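Local coordinates for protein inulin fructotransferase (Bacillus sp. snu-7, PDB 2INV) that converts inulin into cyclic difructose anhydride by intramolecular fructosyl transfer, working as a lyase built on a right-handed parallel beta-helix, at residues G88-S93 and T101-L106; L95-P100 and E301-F306. All blocks are in the same frame, centred on the assembly; numbering follows the deposited sequence.

Contact 1. Residues G88-S93 and T101-L106. With FRU (beta-D-fructofuranose), chain D.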
loop_
_atom_site.group_PDB
_atom_site.type_symbol
_atom_site.label_atom_id
_atom_site.label_comp_id
_atom_site.label_asym_id
_atom_site.label_seq_id
_atom_site.Cartn_x
_atom_site.Cartn_y
_atom_site.Cartn_z
ATOM N N GLY A 88 5.466 15.316 -10.922
ATOM C CA GLY A 88 5.445 15.903 -12.251
ATOM C C GLY A 88 5.812 15.034 -13.436
ATOM O O GLY A 88 6.539 15.483 -14.324
ATOM N N PHE A 89 5.319 13.802 -13.494
ATOM C CA PHE A 89 5.676 12.978 -14.638
ATOM C C PHE A 89 5.044 13.489 -15.928
ATOM O O PHE A 89 3.963 14.093 -15.935
ATOM C CB PHE A 89 5.300 11.508 -14.438
ATOM C CG PHE A 89 5.673 10.636 -15.608
ATOM C CD1 PHE A 89 4.795 10.462 -16.670
ATOM C CD2 PHE A 89 6.931 10.040 -15.675
ATOM C CE1 PHE A 89 5.156 9.715 -17.784
ATOM C CE2 PHE A 89 7.309 9.287 -16.790
ATOM C CZ PHE A 89 6.415 9.127 -17.845
ATOM N N PHE A 90 5.753 13.234 -17.021
ATOM C CA PHE A 90 5.347 13.632 -18.360
ATOM C C PHE A 90 6.075 12.677 -19.302
ATOM O O PHE A 90 7.285 12.483 -19.198
ATOM C CB PHE A 90 5.752 15.095 -18.604
ATOM C CG PHE A 90 5.657 15.543 -20.039
ATOM C CD1 PHE A 90 6.745 15.397 -20.906
ATOM C CD2 PHE A 90 4.508 16.164 -20.513
ATOM C CE1 PHE A 90 6.695 15.867 -22.209
ATOM C CE2 PHE A 90 4.451 16.643 -21.837
ATOM C CZ PHE A 90 5.537 16.496 -22.675
ATOM N N SER A 91 5.317 12.078 -20.209
ATOM C CA SER A 91 5.830 11.104 -21.165
ATOM C C SER A 91 6.732 11.706 -22.241
ATOM O O SER A 91 6.248 12.118 -23.295
ATOM C CB SER A 91 4.645 10.391 -21.834
ATOM O OG SER A 91 5.079 9.450 -22.806
ATOM N N ARG A 92 8.037 11.737 -21.991
ATOM C CA ARG A 92 8.962 12.275 -22.980
ATOM C C ARG A 92 9.013 11.354 -24.186
ATOM O O ARG A 92 9.307 11.782 -25.303
ATOM C CB ARG A 92 10.368 12.429 -22.396
ATOM C CG ARG A 92 10.600 13.751 -21.675
ATOM C CD ARG A 92 12.050 13.908 -21.262
ATOM N NE ARG A 92 12.336 15.212 -20.659
ATOM C CZ ARG A 92 12.380 16.362 -21.333
ATOM N NH1 ARG A 92 12.154 16.380 -22.644
ATOM N NH2 ARG A 92 12.651 17.497 -20.702
ATOM N N SER A 93 8.716 10.083 -23.948
ATOM C CA SER A 93 8.715 9.071 -25.000
ATOM C C SER A 93 7.697 9.428 -26.076
ATOM O O SER A 93 8.001 9.408 -27.255
ATOM C CB SER A 93 8.369 7.700 -24.406
ATOM O OG SER A 93 8.570 6.667 -25.351
ATOM N N THR A 101 3.908 20.269 -32.600
ATOM C CA THR A 101 3.201 21.491 -33.003
ATOM C C THR A 101 1.930 21.815 -32.216
ATOM O O THR A 101 0.971 21.036 -32.192
ATOM C CB THR A 101 2.834 21.475 -34.499
ATOM O OG1 THR A 101 4.003 21.179 -35.275
ATOM C CG2 THR A 101 2.296 22.834 -34.914
ATOM N N GLY A 102 1.935 22.986 -31.585
ATOM C CA GLY A 102 0.783 23.419 -30.819
ATOM C C GLY A 102 0.655 22.755 -29.463
ATOM O O GLY A 102 -0.331 22.974 -28.759
ATOM N N TRP A 103 1.633 21.932 -29.095
ATOM C CA TRP A 103 1.609 21.254 -27.801
ATOM C C TRP A 103 1.770 22.296 -26.684
ATOM O O TRP A 103 2.605 23.197 -26.770
ATOM C CB TRP A 103 2.723 20.192 -27.735
ATOM C CG TRP A 103 2.325 18.803 -28.247
ATOM C CD1 TRP A 103 1.569 18.513 -29.349
ATOM C CD2 TRP A 103 2.701 17.537 -27.678
ATOM N NE1 TRP A 103 1.450 17.149 -29.499
ATOM C CE2 TRP A 103 2.134 16.527 -28.489
ATOM C CE3 TRP A 103 3.464 17.158 -26.563
ATOM C CZ2 TRP A 103 2.304 15.160 -28.220
ATOM C CZ3 TRP A 103 3.633 15.801 -26.294
ATOM C CH2 TRP A 103 3.055 14.818 -27.122
ATOM N N GLN A 104 0.952 22.169 -25.641
ATOM C CA GLN A 104 0.957 23.103 -24.511
ATOM C C GLN A 104 1.997 22.797 -23.430
ATOM O O GLN A 104 2.224 23.597 -22.517
ATOM C CB GLN A 104 -0.454 23.158 -23.910
ATOM C CG GLN A 104 -1.485 23.689 -24.919
ATOM C CD GLN A 104 -2.923 23.481 -24.491
ATOM O OE1 GLN A 104 -3.478 24.264 -23.718
ATOM N NE2 GLN A 104 -3.539 22.418 -25.003
ATOM N N ASN A 105 2.628 21.635 -23.550
ATOM C CA ASN A 105 3.663 21.199 -22.613
ATOM C C ASN A 105 4.695 20.395 -23.401
ATOM O O ASN A 105 4.327 19.595 -24.270
ATOM C CB ASN A 105 3.060 20.305 -21.518
ATOM C CG ASN A 105 2.137 21.060 -20.586
ATOM O OD1 ASN A 105 2.584 21.749 -19.668
ATOM N ND2 ASN A 105 0.835 20.935 -20.821
ATOM N N LEU A 106 5.974 20.612 -23.107
ATOM C CA LEU A 106 7.035 19.883 -23.783
ATOM C C LEU A 106 7.969 19.278 -22.737
ATOM O O LEU A 106 8.976 18.658 -23.078
ATOM C CB LEU A 106 7.830 20.829 -24.684
ATOM C CG LEU A 106 7.128 21.621 -25.790
ATOM C CD1 LEU A 106 8.045 22.734 -26.267
ATOM C CD2 LEU A 106 6.743 20.702 -26.940
HETATM C C1 FRU D . 5.308 4.966 -24.351
HETATM C C2 FRU D . 4.814 4.126 -23.097
HETATM C C3 FRU D . 5.773 4.189 -21.875
HETATM C C4 FRU D . 5.677 2.798 -21.210
HETATM C C5 FRU D . 5.341 1.923 -22.381
HETATM C C6 FRU D . 4.173 1.005 -21.986
HETATM O O1 FRU D . 6.734 4.809 -24.577
HETATM O O3 FRU D . 6.043 5.189 -20.924
HETATM O O4 FRU D . 6.853 2.446 -20.503
HETATM O O5 FRU D . 5.032 2.796 -23.525
HETATM O O6 FRU D . 4.233 -0.076 -22.823
HETATM O O HOH W 1 11.182 18.697 -24.511
#
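The ring of Phe90 meets the indole of Trp103 at the indole's edge, CZ lying near that plane and 4.1 Å from Trp103 CZ3, an apolar contact without stacking. Asn105 O also sits in the indole plane, at its edge. Towards the Phe90 ring the backbone of Asn105 and Leu106 approaches obliquely: Asn105 O comes within 3.7 Å of Phe90 CZ, and CE1 is equally close to the carbonyl carbon of Leu106. Asn105 CB packs on CE2 of the same ring. With CG anti to the backbone nitrogen (chi1 168°), Phe90 reaches across to the 101-106 loop, and Pro108 and Leu95 add to its packing, as does Tyr79 of a second subunit.

The polar link runs through water. Arg92, its chain extended from CG to NE, brings NH1 3.1 Å from a water that in turn donates to Leu106 O at 2.6 Å. The guanidinium has a stronger partner in Asp146, which forms a salt bridge with NE. On the next residue, Ser93 OG hydrogen-bonds O1 of the bound fructose at 2.7 Å. Ser91 OG caps the helix through Ile94 N and is also hydrogen-bonded to Glu204, which bonds Ser93 N as well.

The contact thus folds the loop after helix 92-96 back onto the segment that leads into it, against the neighbouring subunit. The buried Asn105 O has no hydrogen-bonding partner in the model, which probably costs some stability; without a direct hydrogen bond, the link rests on Phe90 packing and one water.

Contact 2. Residues L95-P100 and E301-F306. With FRU (beta-D-fructofuranose), chain D.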
loop_
_atom_site.group_PDB
_atom_site.type_symbol
_atom_site.label_atom_id
_atom_site.label_comp_id
_atom_site.label_asym_id
_atom_site.label_seq_id
_atom_site.Cartn_x
_atom_site.Cartn_y
_atom_site.Cartn_z
ATOM N N LEU A 95 6.331 12.393 -26.589
ATOM C CA LEU A 95 6.708 13.666 -27.204
ATOM C C LEU A 95 7.730 13.428 -28.315
ATOM O O LEU A 95 7.591 13.957 -29.418
ATOM C CB LEU A 95 7.301 14.631 -26.162
ATOM C CG LEU A 95 7.961 15.888 -26.744
ATOM C CD1 LEU A 95 6.901 16.842 -27.264
ATOM C CD2 LEU A 95 8.797 16.573 -25.671
ATOM N N ASP A 96 8.758 12.639 -28.003
ATOM C CA ASP A 96 9.836 12.311 -28.942
ATOM C C ASP A 96 9.409 11.539 -30.177
ATOM O O ASP A 96 10.138 11.479 -31.166
ATOM C CB ASP A 96 10.928 11.484 -28.258
ATOM C CG ASP A 96 11.942 12.331 -27.536
ATOM O OD1 ASP A 96 12.191 13.476 -27.970
ATOM O OD2 ASP A 96 12.524 11.843 -26.543
ATOM N N ASN A 97 8.242 10.923 -30.109
ATOM C CA ASN A 97 7.751 10.136 -31.221
ATOM C C ASN A 97 6.482 10.730 -31.817
ATOM O O ASN A 97 5.783 10.081 -32.606
ATOM C CB ASN A 97 7.529 8.689 -30.762
ATOM C CG ASN A 97 8.844 7.953 -30.504
ATOM O OD1 ASN A 97 9.596 7.657 -31.438
ATOM N ND2 ASN A 97 9.131 7.667 -29.236
ATOM N N SER A 98 6.206 11.981 -31.454
ATOM C CA SER A 98 5.032 12.705 -31.944
ATOM C C SER A 98 5.435 14.048 -32.546
ATOM O O SER A 98 6.610 14.425 -32.542
ATOM C CB SER A 98 4.051 12.973 -30.802
ATOM O OG SER A 98 3.564 11.769 -30.246
ATOM N N ASN A 99 4.442 14.751 -33.085
ATOM C CA ASN A 99 4.632 16.067 -33.682
ATOM C C ASN A 99 4.206 17.129 -32.668
ATOM O O ASN A 99 3.018 17.369 -32.470
ATOM C CB ASN A 99 3.794 16.211 -34.960
ATOM C CG ASN A 99 4.042 17.531 -35.682
ATOM O OD1 ASN A 99 4.378 18.550 -35.064
ATOM N ND2 ASN A 99 3.869 17.517 -37.000
ATOM N N PRO A 100 5.180 17.742 -31.983
ATOM C CA PRO A 100 5.006 18.790 -30.971
ATOM C C PRO A 100 4.239 20.071 -31.327
ATOM O O PRO A 100 3.943 20.874 -30.435
ATOM C CB PRO A 100 6.440 19.099 -30.566
ATOM C CG PRO A 100 7.046 17.755 -30.554
ATOM C CD PRO A 100 6.499 17.096 -31.818
ATOM N N GLU A 301 4.776 -5.904 -28.295
ATOM C CA GLU A 301 4.979 -4.462 -28.214
ATOM C C GLU A 301 3.866 -3.746 -28.978
ATOM O O GLU A 301 3.649 -4.001 -30.162
ATOM C CB GLU A 301 6.334 -4.103 -28.822
ATOM C CG GLU A 301 6.526 -2.620 -29.093
ATOM C CD GLU A 301 6.504 -1.787 -27.835
ATOM O OE1 GLU A 301 7.471 -1.869 -27.048
ATOM O OE2 GLU A 301 5.517 -1.049 -27.627
ATOM N N GLY A 302 3.173 -2.832 -28.307
ATOM C CA GLY A 302 2.072 -2.130 -28.943
ATOM C C GLY A 302 2.320 -0.725 -29.470
ATOM O O GLY A 302 1.496 -0.218 -30.243
ATOM N N TYR A 303 3.437 -0.105 -29.090
ATOM C CA TYR A 303 3.744 1.246 -29.562
ATOM C C TYR A 303 4.793 1.160 -30.675
ATOM O O TYR A 303 5.959 0.868 -30.424
ATOM C CB TYR A 303 4.236 2.078 -28.379
ATOM C CG TYR A 303 4.393 3.567 -28.605
ATOM C CD1 TYR A 303 3.385 4.331 -29.197
ATOM C CD2 TYR A 303 5.533 4.230 -28.142
ATOM C CE1 TYR A 303 3.513 5.726 -29.319
ATOM C CE2 TYR A 303 5.663 5.613 -28.252
ATOM C CZ TYR A 303 4.653 6.354 -28.839
ATOM O OH TYR A 303 4.790 7.720 -28.925
ATOM N N PRO A 304 4.373 1.409 -31.925
ATOM C CA PRO A 304 5.163 1.389 -33.159
ATOM C C PRO A 304 6.651 1.771 -33.101
ATOM O O PRO A 304 7.501 1.033 -33.604
ATOM C CB PRO A 304 4.345 2.289 -34.076
ATOM C CG PRO A 304 2.962 1.842 -33.742
ATOM C CD PRO A 304 2.975 1.778 -32.223
ATOM N N PRO A 305 6.988 2.934 -32.517
ATOM C CA PRO A 305 8.399 3.329 -32.437
ATOM C C PRO A 305 9.309 2.212 -31.938
ATOM O O PRO A 305 10.478 2.108 -32.331
ATOM C CB PRO A 305 8.363 4.498 -31.471
ATOM C CG PRO A 305 7.113 5.181 -31.851
ATOM C CD PRO A 305 6.117 4.042 -32.079
ATOM N N PHE A 306 8.750 1.356 -31.091
ATOM C CA PHE A 306 9.494 0.254 -30.494
ATOM C C PHE A 306 9.197 -1.108 -31.065
ATOM O O PHE A 306 9.691 -2.112 -30.553
ATOM C CB PHE A 306 9.216 0.232 -29.009
ATOM C CG PHE A 306 9.759 1.405 -28.324
ATOM C CD1 PHE A 306 11.124 1.502 -28.083
ATOM C CD2 PHE A 306 8.943 2.484 -28.025
ATOM C CE1 PHE A 306 11.669 2.653 -27.565
ATOM C CE2 PHE A 306 9.487 3.652 -27.502
ATOM C CZ PHE A 306 10.851 3.735 -27.275
HETATM C C1 FRU D . 5.308 4.966 -24.351
HETATM C C2 FRU D . 4.814 4.126 -23.097
HETATM C C3 FRU D . 5.773 4.189 -21.875
HETATM C C4 FRU D . 5.677 2.798 -21.210
HETATM C C5 FRU D . 5.341 1.923 -22.381
HETATM C C6 FRU D . 4.173 1.005 -21.986
HETATM O O1 FRU D . 6.734 4.809 -24.577
HETATM O O3 FRU D . 6.043 5.189 -20.924
HETATM O O4 FRU D . 6.853 2.446 -20.503
HETATM O O5 FRU D . 5.032 2.796 -23.525
HETATM O O6 FRU D . 4.233 -0.076 -22.823
HETATM O O HOH W 2 3.645 8.632 -31.300
#
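Asn97 and Pro305 bring together two loops that project from the right-handed parallel beta-helix, one following the short helix 92-96 and the other lying between strands 285-299 and 320-323. The Asn97 side chain lies across the proline ring: OD1 is 3.4 Å from Pro305 CB, and CG is 3.5 Å from Pro305 CG. Its chi1 of -71° puts CG beside the backbone nitrogen and lays the amide against the proline ring, and ND2 is bound by Ser93 O and by Asn155 OD1, which fix the turn of the amide.

Tyr303 approaches the same residue with its hydroxyl, OH standing 3.4 Å from Asn97 CB. Its CG is anti to the backbone nitrogen (chi1 -170°), and the ring extends from the loop towards Asn97 with Pro305 CD over the centre of one face, 3.8 Å above the plane. The other end of the residue is held as well, since Tyr303 N donates to the anti lone pair of Glu301 OE2 in a nearly straight bond, while Glu301 OE1 makes a salt bridge with Arg252, a residue of the sugar pocket. Tyr303 CD2 lies in the plane of the Phe306 ring, at its edge, and is 3.8 Å from O1 of the bound fructose. No direct hydrogen bond joins the two loops; a water bridges them, donating to Asn97 O at 2.9 Å and lying 2.8 Å from Tyr303 OH.

Overall arrangement
Helix 92-96 serves both contacts, whose centres are about 13 Å apart, on the same side of the chain's centre. In contact 1 the residues leading into the helix, with Arg92 at its start, meet the loop beyond it; in contact 2 the residues just past the helix, chiefly Asn97, meet a loop some 200 residues further on. They also touch directly: Leu95 CD1 lies 3.5 Å from Trp103 CE3, and Trp103 CZ2 is 3.8 Å from Ser98 CB. Nearer the sugar, Ser93 OG lies 3.8 Å from Phe306 CE2, and both contacts touch the same fructose, through Ser93 and Tyr303; Glu204, Pro251 and Arg252 also bind it. Contact 1 additionally borders a second subunit.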